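Local coordinates for group II chitinase (Ostrinia furnacalis, PDB 6JAY), which probably hydrolyses internal linkages of chitin, this chain being one glycosyl hydrolase family 18 domain, a TIM barrel, of a much longer chitin-binding protein, at residues T197-G202 and Y251-T256; L81-W86 and L123-E128; W204-G209 and I267-G272. All coordinates share one frame; numbering follows the deposited sequence. Where two conformers were deposited one is given.

Contact 1 (T197-G202 and Y251-T256); sequences TYDYHG and YGQSFT. With JUK (2-amino-1-[(furan-2-yl)methyl]-5-oxo-3-({[(2S)-oxolan-2-yl]methyl}carbamoyl)-5H-dipyrido[1,2-a:2',3'-d]pyrimidin-1-ium), chain C.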
loop_
_atom_site.group_PDB
_atom_site.type_symbol
_atom_site.label_atom_id
_atom_site.label_comp_id
_atom_site.label_asym_id
_atom_site.label_seq_id
_atom_site.Cartn_x
_atom_site.Cartn_y
_atom_site.Cartn_z
ATOM N N THR A 197 -0.208 0.386 6.592
ATOM C CA THR A 197 0.423 1.065 7.731
ATOM C C THR A 197 1.341 2.198 7.259
ATOM O O THR A 197 2.541 2.236 7.531
ATOM C CB THR A 197 1.157 0.055 8.605
ATOM O OG1 THR A 197 1.739 -0.968 7.781
ATOM C CG2 THR A 197 0.190 -0.611 9.588
ATOM N N TYR A 198 0.735 3.133 6.538
ATOM C CA TYR A 198 1.424 4.317 6.045
ATOM C C TYR A 198 0.365 5.357 5.731
ATOM O O TYR A 198 -0.838 5.108 5.869
ATOM C CB TYR A 198 2.315 4.004 4.833
ATOM C CG TYR A 198 1.670 3.120 3.775
ATOM C CD1 TYR A 198 0.651 3.600 2.962
ATOM C CD2 TYR A 198 2.096 1.807 3.586
ATOM C CE1 TYR A 198 0.071 2.793 1.991
ATOM C CE2 TYR A 198 1.519 0.992 2.618
ATOM C CZ TYR A 198 0.510 1.499 1.830
ATOM O OH TYR A 198 -0.059 0.705 0.862
ATOM N N ASP A 199 0.823 6.534 5.312
ATOM C CA ASP A 199 -0.041 7.700 5.149
ATOM C C ASP A 199 -0.758 8.062 6.449
ATOM O O ASP A 199 -1.886 8.559 6.434
ATOM C CB ASP A 199 -1.025 7.548 3.983
ATOM C CG ASP A 199 -0.330 7.500 2.639
ATOM O OD1 ASP A 199 0.859 7.891 2.564
ATOM O OD2 ASP A 199 -0.968 7.064 1.650
ATOM N N TYR A 200 -0.106 7.821 7.592
ATOM C CA TYR A 200 -0.665 8.306 8.848
ATOM C C TYR A 200 -0.652 9.821 8.891
ATOM O O TYR A 200 -1.470 10.432 9.594
ATOM C CB TYR A 200 0.154 7.790 10.023
ATOM C CG TYR A 200 -0.030 6.331 10.335
ATOM C CD1 TYR A 200 -1.098 5.894 11.115
ATOM C CD2 TYR A 200 0.869 5.384 9.852
ATOM C CE1 TYR A 200 -1.259 4.569 11.414
ATOM C CE2 TYR A 200 0.717 4.050 10.154
ATOM C CZ TYR A 200 -0.349 3.647 10.939
ATOM O OH TYR A 200 -0.490 2.316 11.219
ATOM N N HIS A 201 0.274 10.437 8.159
ATOM C CA HIS A 201 0.446 11.881 8.143
ATOM C C HIS A 201 0.769 12.344 6.734
ATOM O O HIS A 201 1.321 11.591 5.925
ATOM C CB HIS A 201 1.537 12.308 9.123
ATOM C CG HIS A 201 1.194 11.980 10.534
ATOM N ND1 HIS A 201 0.183 12.626 11.212
ATOM C CD2 HIS A 201 1.688 11.049 11.382
ATOM C CE1 HIS A 201 0.074 12.110 12.423
ATOM N NE2 HIS A 201 0.974 11.152 12.552
ATOM N N GLY A 202 0.419 13.596 6.458
ATOM C CA GLY A 202 0.574 14.178 5.138
ATOM C C GLY A 202 0.133 15.624 5.182
ATOM O O GLY A 202 -0.280 16.137 6.229
ATOM N N TYR A 251 8.105 5.468 -0.407
ATOM C CA TYR A 251 7.974 6.867 -0.784
ATOM C C TYR A 251 7.842 7.683 0.497
ATOM O O TYR A 251 7.696 7.137 1.596
ATOM C CB TYR A 251 6.724 7.069 -1.662
ATOM C CG TYR A 251 5.455 6.760 -0.897
ATOM C CD1 TYR A 251 4.957 5.460 -0.828
ATOM C CD2 TYR A 251 4.783 7.762 -0.202
ATOM C CE1 TYR A 251 3.811 5.170 -0.098
ATOM C CE2 TYR A 251 3.659 7.487 0.532
ATOM C CZ TYR A 251 3.177 6.190 0.583
ATOM O OH TYR A 251 2.043 5.922 1.313
ATOM N N GLY A 252 7.848 9.007 0.348
ATOM C CA GLY A 252 7.642 9.889 1.474
ATOM C C GLY A 252 6.514 10.872 1.225
ATOM O O GLY A 252 6.108 11.120 0.090
ATOM N N GLN A 253 5.991 11.416 2.328
ATOM C CA GLN A 253 5.052 12.528 2.289
ATOM C C GLN A 253 5.838 13.821 2.447
ATOM O O GLN A 253 6.655 13.953 3.366
ATOM C CB GLN A 253 4.006 12.406 3.405
ATOM C CG GLN A 253 2.994 11.274 3.192
ATOM C CD GLN A 253 1.929 11.599 2.138
ATOM O OE1 GLN A 253 1.729 12.759 1.767
ATOM N NE2 GLN A 253 1.244 10.569 1.655
ATOM N N SER A 254 5.613 14.760 1.541
ATOM C CA SER A 254 6.368 16.003 1.514
ATOM C C SER A 254 5.474 17.179 1.869
ATOM O O SER A 254 4.260 17.159 1.639
ATOM C CB SER A 254 6.991 16.244 0.139
ATOM O OG SER A 254 5.981 16.529 -0.802
ATOM N N PHE A 255 6.104 18.216 2.411
ATOM C CA PHE A 255 5.396 19.351 2.978
ATOM C C PHE A 255 6.155 20.622 2.632
ATOM O O PHE A 255 7.390 20.623 2.594
ATOM C CB PHE A 255 5.346 19.269 4.515
ATOM C CG PHE A 255 4.749 17.989 5.073
ATOM C CD1 PHE A 255 5.472 16.805 5.075
ATOM C CD2 PHE A 255 3.495 17.996 5.662
ATOM C CE1 PHE A 255 4.945 15.645 5.610
ATOM C CE2 PHE A 255 2.959 16.835 6.207
ATOM C CZ PHE A 255 3.688 15.661 6.180
ATOM N N THR A 256 5.412 21.701 2.383
ATOM C CA THR A 256 5.978 23.045 2.331
ATOM C C THR A 256 5.739 23.666 3.700
ATOM O O THR A 256 4.589 23.906 4.089
ATOM C CB THR A 256 5.345 23.873 1.213
ATOM O OG1 THR A 256 5.649 23.275 -0.054
ATOM C CG2 THR A 256 5.906 25.303 1.219
HETATM C C1 JUK C . -0.477 8.215 -5.667
HETATM C C10 JUK C . -5.524 13.318 -1.239
HETATM C C11 JUK C . -3.135 8.930 -2.666
HETATM C C12 JUK C . -3.922 9.399 -0.292
HETATM C C13 JUK C . -3.804 9.921 -1.624
HETATM C C14 JUK C . -4.362 11.205 -1.879
HETATM C C15 JUK C . -4.664 9.745 2.080
HETATM C C16 JUK C . -4.541 10.201 0.721
HETATM C C17 JUK C . -5.045 11.468 0.400
HETATM C C18 JUK C . -5.365 10.063 4.314
HETATM C C19 JUK C . -5.729 11.705 2.709
HETATM C C2 JUK C . 0.524 7.896 -6.892
HETATM C C20 JUK C . -6.371 12.555 3.709
HETATM C C21 JUK C . -6.488 12.092 5.042
HETATM C C22 JUK C . -5.980 10.838 5.346
HETATM C C3 JUK C . 1.201 9.031 -7.137
HETATM C C4 JUK C . -0.528 9.536 -5.600
HETATM C C5 JUK C . -1.258 10.145 -4.346
HETATM C C6 JUK C . -4.418 15.206 0.101
HETATM C C7 JUK C . -3.548 16.322 -0.296
HETATM C C8 JUK C . -3.368 16.206 -1.661
HETATM C C9 JUK C . -4.640 14.552 -1.076
HETATM N N1 JUK C . -2.084 9.067 -3.793
HETATM N N2 JUK C . -4.282 11.725 -3.179
HETATM N N3 JUK C . -4.937 11.956 -0.900
HETATM N N4 JUK C . -5.628 12.194 1.389
HETATM N N5 JUK C . -5.270 10.542 3.036
HETATM O O1 JUK C . -4.167 8.479 2.433
HETATM O O2 JUK C . 0.938 9.930 -5.916
HETATM O O3 JUK C . -4.026 15.172 -2.085
HETATM O O4 JUK C . -3.563 7.791 -2.548
#
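Asp199 OD1 takes two hydrogen bonds from the strand 251-256. Tyr251 OH donates at 2.6 Å to OD1 of Asp199, and Gln253 NE2 donates to the same Asp199 OD1 at 2.9 Å. The donors come from opposite faces of the carboxylate, the hydroxyl 48° and the amide nitrogen 63° out of its plane. On the tyrosine side, OD1 lies in the ring plane, at the edge. The same hydroxyl meets Tyr198, whose CD1 is 3.2 Å from Tyr251 OH, the two side chains crossing at about a right angle.

A bend at chi2 (-76°) turns the Gln253 amide to the acid. Its CG lies 3.2 Å from His201 O, a buried carbonyl oxygen with no polar partner in the model. Farther along the strand, Phe255 packs its CE2 3.2 Å from Gly202 C, where the loop backbone comes close.

In the second shell, Phe284 stacks on the Tyr251 ring, and Asp205 holds His201 ND1. Met344 and Trp346 of strand 342-346 cover Tyr198. Asp199 belongs to the YD pair that follows the sixth barrel strand in family 18 chitinases. Gripped at OD1 from both faces, its carboxylate should resist rotation, which keeps OD2 on the side of the ligand JUK, 3.6 Å from JUK O1.

Contact 2 (L81-W86 and L123-E128); sequences LALGGW and LDLDWE. With JUK (2-amino-1-[(furan-2-yl)methyl]-5-oxo-3-({[(2S)-oxolan-2-yl]methyl}carbamoyl)-5H-dipyrido[1,2-a:2',3'-d]pyrimidin-1-ium), chain C.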
loop_
_atom_site.group_PDB
_atom_site.type_symbol
_atom_site.label_atom_id
_atom_site.label_comp_id
_atom_site.label_asym_id
_atom_site.label_seq_id
_atom_site.Cartn_x
_atom_site.Cartn_y
_atom_site.Cartn_z
ATOM N N LEU A 81 -4.922 -9.283 -9.252
ATOM C CA LEU A 81 -5.361 -8.008 -9.794
ATOM C C LEU A 81 -6.082 -7.245 -8.696
ATOM O O LEU A 81 -6.969 -7.804 -8.045
ATOM C CB LEU A 81 -6.310 -8.253 -10.969
ATOM C CG LEU A 81 -6.915 -7.000 -11.598
ATOM C CD1 LEU A 81 -5.846 -6.059 -12.154
ATOM C CD2 LEU A 81 -7.890 -7.420 -12.684
ATOM N N ALA A 82 -5.692 -5.985 -8.475
ATOM C CA ALA A 82 -6.347 -5.148 -7.472
ATOM C C ALA A 82 -7.454 -4.321 -8.104
ATOM O O ALA A 82 -7.300 -3.777 -9.202
ATOM C CB ALA A 82 -5.367 -4.216 -6.763
ATOM N N LEU A 83 -8.570 -4.232 -7.395
ATOM C CA LEU A 83 -9.722 -3.447 -7.808
ATOM C C LEU A 83 -9.839 -2.239 -6.890
ATOM O O LEU A 83 -9.895 -2.391 -5.663
ATOM C CB LEU A 83 -10.986 -4.301 -7.723
ATOM C CG LEU A 83 -12.291 -3.547 -7.947
ATOM C CD1 LEU A 83 -12.350 -3.029 -9.391
ATOM C CD2 LEU A 83 -13.478 -4.462 -7.658
ATOM N N GLY A 84 -9.861 -1.048 -7.476
ATOM C CA GLY A 84 -10.114 0.156 -6.708
ATOM C C GLY A 84 -8.946 1.119 -6.649
ATOM O O GLY A 84 -8.498 1.628 -7.680
ATOM N N GLY A 85 -8.433 1.357 -5.447
ATOM C CA GLY A 85 -7.425 2.373 -5.223
ATOM C C GLY A 85 -8.042 3.690 -4.780
ATOM O O GLY A 85 -9.256 3.903 -4.838
ATOM N N TRP A 86 -7.171 4.601 -4.329
ATOM C CA TRP A 86 -7.637 5.889 -3.817
ATOM C C TRP A 86 -8.506 6.621 -4.833
ATOM O O TRP A 86 -9.621 7.051 -4.514
ATOM C CB TRP A 86 -6.447 6.765 -3.424
ATOM C CG TRP A 86 -6.858 8.118 -2.924
ATOM C CD1 TRP A 86 -6.914 9.277 -3.637
ATOM C CD2 TRP A 86 -7.287 8.437 -1.598
ATOM N NE1 TRP A 86 -7.354 10.308 -2.833
ATOM C CE2 TRP A 86 -7.584 9.815 -1.573
ATOM C CE3 TRP A 86 -7.449 7.690 -0.426
ATOM C CZ2 TRP A 86 -8.034 10.459 -0.420
ATOM C CZ3 TRP A 86 -7.883 8.337 0.719
ATOM C CH2 TRP A 86 -8.171 9.708 0.711
ATOM N N LEU A 123 -7.899 -11.950 -6.711
ATOM C CA LEU A 123 -8.402 -10.586 -6.688
ATOM C C LEU A 123 -8.017 -9.944 -5.361
ATOM O O LEU A 123 -8.085 -10.587 -4.310
ATOM C CB LEU A 123 -9.932 -10.613 -6.797
ATOM C CG LEU A 123 -10.644 -9.269 -6.771
ATOM C CD1 LEU A 123 -10.327 -8.496 -8.021
ATOM C CD2 LEU A 123 -12.146 -9.502 -6.662
ATOM N N ASP A 124 -7.583 -8.686 -5.417
ATOM C CA ASP A 124 -7.275 -7.892 -4.234
ATOM C C ASP A 124 -8.250 -6.722 -4.206
ATOM O O ASP A 124 -8.400 -6.017 -5.205
ATOM C CB ASP A 124 -5.829 -7.385 -4.325
ATOM C CG ASP A 124 -5.368 -6.658 -3.084
ATOM O OD1 ASP A 124 -5.377 -7.244 -1.979
ATOM O OD2 ASP A 124 -4.948 -5.492 -3.226
ATOM N N LEU A 125 -8.949 -6.543 -3.087
ATOM C CA LEU A 125 -9.949 -5.487 -2.946
ATOM C C LEU A 125 -9.301 -4.266 -2.308
ATOM O O LEU A 125 -8.767 -4.359 -1.196
ATOM C CB LEU A 125 -11.104 -5.955 -2.061
ATOM C CG LEU A 125 -11.868 -7.107 -2.695
ATOM C CD1 LEU A 125 -12.795 -7.752 -1.656
ATOM C CD2 LEU A 125 -12.646 -6.644 -3.948
ATOM N N ASP A 126 -9.375 -3.120 -2.989
ATOM C CA ASP A 126 -8.735 -1.885 -2.538
ATOM C C ASP A 126 -9.732 -0.732 -2.541
ATOM O O ASP A 126 -9.466 0.344 -3.081
ATOM C CB ASP A 126 -7.536 -1.514 -3.415
ATOM C CG ASP A 126 -6.442 -2.550 -3.383
ATOM O OD1 ASP A 126 -6.744 -3.717 -3.697
ATOM O OD2 ASP A 126 -5.281 -2.203 -3.086
ATOM N N TRP A 127 -10.900 -0.939 -1.934
ATOM C CA TRP A 127 -11.851 0.151 -1.756
ATOM C C TRP A 127 -11.403 0.981 -0.558
ATOM O O TRP A 127 -11.274 0.452 0.554
ATOM C CB TRP A 127 -13.235 -0.435 -1.494
ATOM C CG TRP A 127 -14.329 0.588 -1.222
ATOM C CD1 TRP A 127 -14.292 1.940 -1.452
ATOM C CD2 TRP A 127 -15.630 0.307 -0.697
ATOM N NE1 TRP A 127 -15.494 2.518 -1.081
ATOM C CE2 TRP A 127 -16.330 1.533 -0.621
ATOM C CE3 TRP A 127 -16.269 -0.864 -0.278
ATOM C CZ2 TRP A 127 -17.636 1.617 -0.133
ATOM C CZ3 TRP A 127 -17.564 -0.784 0.189
ATOM C CH2 TRP A 127 -18.237 0.451 0.259
ATOM N N GLU A 128 -11.181 2.278 -0.766
ATOM C CA GLU A 128 -10.666 3.153 0.289
ATOM C C GLU A 128 -11.705 4.232 0.604
ATOM O O GLU A 128 -11.644 5.334 0.055
ATOM C CB GLU A 128 -9.296 3.756 -0.134
ATOM C CG GLU A 128 -8.301 2.673 -0.585
ATOM C CD GLU A 128 -6.890 3.173 -0.865
ATOM O OE1 GLU A 128 -6.615 4.385 -0.781
ATOM O OE2 GLU A 128 -6.039 2.317 -1.173
HETATM C C1 JUK C . -0.477 8.215 -5.667
HETATM C C10 JUK C . -5.524 13.318 -1.239
HETATM C C11 JUK C . -3.135 8.930 -2.666
HETATM C C12 JUK C . -3.922 9.399 -0.292
HETATM C C13 JUK C . -3.804 9.921 -1.624
HETATM C C14 JUK C . -4.362 11.205 -1.879
HETATM C C15 JUK C . -4.664 9.745 2.080
HETATM C C16 JUK C . -4.541 10.201 0.721
HETATM C C17 JUK C . -5.045 11.468 0.400
HETATM C C18 JUK C . -5.365 10.063 4.314
HETATM C C19 JUK C . -5.729 11.705 2.709
HETATM C C2 JUK C . 0.524 7.896 -6.892
HETATM C C20 JUK C . -6.371 12.555 3.709
HETATM C C21 JUK C . -6.488 12.092 5.042
HETATM C C22 JUK C . -5.980 10.838 5.346
HETATM C C3 JUK C . 1.201 9.031 -7.137
HETATM C C4 JUK C . -0.528 9.536 -5.600
HETATM C C5 JUK C . -1.258 10.145 -4.346
HETATM C C6 JUK C . -4.418 15.206 0.101
HETATM C C7 JUK C . -3.548 16.322 -0.296
HETATM C C8 JUK C . -3.368 16.206 -1.661
HETATM C C9 JUK C . -4.640 14.552 -1.076
HETATM N N1 JUK C . -2.084 9.067 -3.793
HETATM N N2 JUK C . -4.282 11.725 -3.179
HETATM N N3 JUK C . -4.937 11.956 -0.900
HETATM N N4 JUK C . -5.628 12.194 1.389
HETATM N N5 JUK C . -5.270 10.542 3.036
HETATM O O1 JUK C . -4.167 8.479 2.433
HETATM O O2 JUK C . 0.938 9.930 -5.916
HETATM O O3 JUK C . -4.026 15.172 -2.085
HETATM O O4 JUK C . -3.563 7.791 -2.548
#
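Leu81 to Gly84 run alongside Leu123 to Asp126 as neighbouring parallel strands, their short axes 4.6 Å apart at closest and inclined by 26°. Pairing is in register, Leu81 with Leu123 through Gly84 with Asp126. Four backbone hydrogen bonds link them in the alternating pattern of a parallel pair, each 2.8 Å long: Asp124 N to Leu81 O, Leu83 N to Asp124 O, Asp126 N to Leu83 O and Gly85 N to Asp126 O. The last follows the Gly84-Asp126 pair. Two CA-H...O contacts fill the gaps between them, the closer from Ala82 CA to Asp124 O at 3.2 Å.

Side chains alternate between the two faces. On one, Ala82 CB sits 3.8 Å from Asp124 OD2, and that carboxylate is held by Tyr12 and Ser167. On the other face lie leucines, Leu83 CD2 meeting Leu125 CD2 at 4.4 Å. Two residues past the Gly84-Asp126 pair, Glu128 sends OE1 to the edge of the Trp86 indole, in its plane and 3.4 Å from Trp86 CE3; the carboxylate is turned 64° to the ring. With CG anti to the backbone N (chi1 178°), the Trp86 ring is carried out over the ligand, JUK C12 lying 3.7 Å above its plane. LDLDWE is the end of the DxxDxDxE active-site signature of family 18.

Helix 101-118 covers Leu81, Leu83 and Leu123, while helix 143-159 covers Leu123 and Leu125. Ala82 and Asp124, on the inward face, meet Val40 of strand 38-46. The pair thus forms adjacent staves of the TIM barrel, helices outside, with its C-terminal ends opening onto the ligand.

Contact 3 (W204-G209 and I267-G272); sequences WDKKTG and IPVSDG. With JUK (2-amino-1-[(furan-2-yl)methyl]-5-oxo-3-({[(2S)-oxolan-2-yl]methyl}carbamoyl)-5H-dipyrido[1,2-a:2',3'-d]pyrimidin-1-ium), chain C.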
loop_
_atom_site.group_PDB
_atom_site.type_symbol
_atom_site.label_atom_id
_atom_site.label_comp_id
_atom_site.label_asym_id
_atom_site.label_seq_id
_atom_site.Cartn_x
_atom_site.Cartn_y
_atom_site.Cartn_z
ATOM N N TRP A 204 -2.403 17.128 4.428
ATOM C CA TRP A 204 -3.753 17.397 4.924
ATOM C C TRP A 204 -3.774 17.733 6.411
ATOM O O TRP A 204 -4.753 18.325 6.885
ATOM C CB TRP A 204 -4.678 16.202 4.633
ATOM C CG TRP A 204 -4.114 14.895 5.117
ATOM C CD1 TRP A 204 -4.236 14.367 6.377
ATOM C CD2 TRP A 204 -3.313 13.960 4.367
ATOM N NE1 TRP A 204 -3.567 13.162 6.453
ATOM C CE2 TRP A 204 -2.998 12.889 5.234
ATOM C CE3 TRP A 204 -2.840 13.924 3.049
ATOM C CZ2 TRP A 204 -2.226 11.796 4.827
ATOM C CZ3 TRP A 204 -2.079 12.830 2.640
ATOM C CH2 TRP A 204 -1.778 11.785 3.528
ATOM N N ASP A 205 -2.727 17.365 7.157
ATOM C CA ASP A 205 -2.682 17.634 8.592
ATOM C C ASP A 205 -2.389 19.094 8.902
ATOM O O ASP A 205 -2.566 19.511 10.053
ATOM C CB ASP A 205 -1.584 16.803 9.265
ATOM C CG ASP A 205 -1.919 15.328 9.356
ATOM O OD1 ASP A 205 -3.115 14.980 9.454
ATOM O OD2 ASP A 205 -0.965 14.519 9.346
ATOM N N LYS A 206 -1.904 19.859 7.924
ATOM C CA LYS A 206 -1.448 21.239 8.096
ATOM C C LYS A 206 -0.234 21.366 9.010
ATOM O O LYS A 206 0.074 22.472 9.476
ATOM C CB LYS A 206 -2.570 22.195 8.527
ATOM C CG LYS A 206 -3.770 22.202 7.589
ATOM C CD LYS A 206 -3.345 22.386 6.144
ATOM C CE LYS A 206 -2.748 23.769 5.913
ATOM N NZ LYS A 206 -1.714 23.773 4.839
ATOM N N LYS A 207 0.467 20.267 9.282
ATOM C CA LYS A 207 1.707 20.302 10.047
ATOM C C LYS A 207 2.508 19.058 9.699
ATOM O O LYS A 207 1.958 18.072 9.203
ATOM C CB LYS A 207 1.461 20.401 11.560
ATOM C CG LYS A 207 0.741 19.210 12.173
ATOM C CD LYS A 207 0.529 19.416 13.667
ATOM C CE LYS A 207 -0.145 18.216 14.306
ATOM N NZ LYS A 207 -0.439 18.475 15.744
ATOM N N THR A 208 3.816 19.118 9.942
ATOM C CA THR A 208 4.675 18.011 9.534
ATOM C C THR A 208 4.468 16.797 10.432
ATOM O O THR A 208 4.152 16.910 11.621
ATOM C CB THR A 208 6.150 18.412 9.558
ATOM O OG1 THR A 208 6.507 18.863 10.872
ATOM C CG2 THR A 208 6.425 19.505 8.534
ATOM N N GLY A 209 4.646 15.623 9.843
ATOM C CA GLY A 209 4.538 14.377 10.580
ATOM C C GLY A 209 5.126 13.270 9.736
ATOM O O GLY A 209 5.434 13.460 8.554
ATOM N N ILE A 267 5.343 20.890 12.930
ATOM C CA ILE A 267 5.509 22.322 12.669
ATOM C C ILE A 267 4.517 22.752 11.593
ATOM O O ILE A 267 4.159 21.940 10.729
ATOM C CB ILE A 267 6.960 22.675 12.296
ATOM C CG1 ILE A 267 7.325 22.087 10.933
ATOM C CG2 ILE A 267 7.938 22.190 13.370
ATOM C CD1 ILE A 267 8.718 22.425 10.483
ATOM N N PRO A 268 4.051 24.006 11.601
ATOM C CA PRO A 268 2.997 24.410 10.663
ATOM C C PRO A 268 3.416 24.280 9.206
ATOM O O PRO A 268 4.564 24.528 8.831
ATOM C CB PRO A 268 2.725 25.874 11.039
ATOM C CG PRO A 268 3.142 25.969 12.457
ATOM C CD PRO A 268 4.331 25.057 12.594
ATOM N N VAL A 269 2.444 23.914 8.379
ATOM C CA VAL A 269 2.650 23.617 6.969
ATOM C C VAL A 269 1.613 24.384 6.164
ATOM O O VAL A 269 0.443 24.455 6.551
ATOM C CB VAL A 269 2.534 22.095 6.731
ATOM C CG1 VAL A 269 2.115 21.786 5.304
ATOM C CG2 VAL A 269 3.850 21.409 7.085
ATOM N N SER A 270 2.042 24.965 5.042
ATOM C CA SER A 270 1.142 25.733 4.194
ATOM C C SER A 270 0.588 24.950 3.012
ATOM O O SER A 270 -0.448 25.345 2.466
ATOM C CB SER A 270 1.845 26.992 3.670
ATOM O OG SER A 270 2.961 26.660 2.861
ATOM N N ASP A 271 1.239 23.859 2.604
ATOM C CA ASP A 271 0.845 23.111 1.412
ATOM C C ASP A 271 1.670 21.832 1.375
ATOM O O ASP A 271 2.601 21.649 2.163
ATOM C CB ASP A 271 1.108 23.939 0.150
ATOM C CG ASP A 271 0.301 23.470 -1.046
ATOM O OD1 ASP A 271 -0.429 22.463 -0.935
ATOM O OD2 ASP A 271 0.405 24.122 -2.106
ATOM N N GLY A 272 1.313 20.943 0.449
ATOM C CA GLY A 272 2.192 19.838 0.117
ATOM C C GLY A 272 3.532 20.324 -0.402
ATOM O O GLY A 272 3.689 21.466 -0.829
HETATM C C1 JUK C . -0.477 8.215 -5.667
HETATM C C10 JUK C . -5.524 13.318 -1.239
HETATM C C11 JUK C . -3.135 8.930 -2.666
HETATM C C12 JUK C . -3.922 9.399 -0.292
HETATM C C13 JUK C . -3.804 9.921 -1.624
HETATM C C14 JUK C . -4.362 11.205 -1.879
HETATM C C15 JUK C . -4.664 9.745 2.080
HETATM C C16 JUK C . -4.541 10.201 0.721
HETATM C C17 JUK C . -5.045 11.468 0.400
HETATM C C18 JUK C . -5.365 10.063 4.314
HETATM C C19 JUK C . -5.729 11.705 2.709
HETATM C C2 JUK C . 0.524 7.896 -6.892
HETATM C C20 JUK C . -6.371 12.555 3.709
HETATM C C21 JUK C . -6.488 12.092 5.042
HETATM C C22 JUK C . -5.980 10.838 5.346
HETATM C C3 JUK C . 1.201 9.031 -7.137
HETATM C C4 JUK C . -0.528 9.536 -5.600
HETATM C C5 JUK C . -1.258 10.145 -4.346
HETATM C C6 JUK C . -4.418 15.206 0.101
HETATM C C7 JUK C . -3.548 16.322 -0.296
HETATM C C8 JUK C . -3.368 16.206 -1.661
HETATM C C9 JUK C . -4.640 14.552 -1.076
HETATM N N1 JUK C . -2.084 9.067 -3.793
HETATM N N2 JUK C . -4.282 11.725 -3.179
HETATM N N3 JUK C . -4.937 11.956 -0.900
HETATM N N4 JUK C . -5.628 12.194 1.389
HETATM N N5 JUK C . -5.270 10.542 3.036
HETATM O O1 JUK C . -4.167 8.479 2.433
HETATM O O2 JUK C . 0.938 9.930 -5.916
HETATM O O3 JUK C . -4.026 15.172 -2.085
HETATM O O4 JUK C . -3.563 7.791 -2.548
#
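Thr208 and Ile267 bond to each other twice. The backbone N of Thr208 gives a hydrogen bond to Ile267 O at 2.9 Å, in the plane of that carbonyl, and Ile267 N returns one to Thr208 OG1 at 3.1 Å, nearly straight (169°). OG1 also bonds Gly264 O, so the hydroxyl is held from two points of the same loop. Its methyl, CG2, packs 3.5 Å from Val269 CG2 and 3.6 Å from Ile267 CG1, a tight buried cluster backed by Ile257 and Phe255.

Lys207 with Pro268 makes a single backbone bridge, flanked by the Thr208 N bond and by Val269 N to Lys206 O at 3.0 Å. It joins the loop after strand 192-195, the sixth of the TIM barrel, to the loop after strand 244-257, the seventh, where chitinases of this type commonly carry an alpha+beta insertion.

Toward solvent the packing thins. The exposed Lys206 folds back through bends at several torsions (chi2 -50°) to place NZ 2.8 Å from Val269 O, donating from above the carbonyl plane. Lys207 extends away instead, to a salt bridge with Asp221, and Pro268 is exposed, its CB directed away from 204-209. At the start of that segment the Trp204 indole lies over the ligand, JUK C20 being 3.4 Å above its plane.

From the N terminus, contact 2 comes first, closing a mainly helical excursion of 36 residues between two neighbouring barrel strands. It is complete before contacts 1 and 3 begin. Those two cross: 197-202 and 204-209 share the loop after strand 192-195, while their partners, 251-256 and 267-272, follow in the same order. They also touch, Thr256 N lying 2.8 Å from Asp271 O. Together they tie that loop to strand 244-257 and the segment beyond it. Contact 2 lies about 20 Å from contact 1, centre to centre, yet all three meet JUK: Trp86 and Trp204 cover opposite faces of its fused rings.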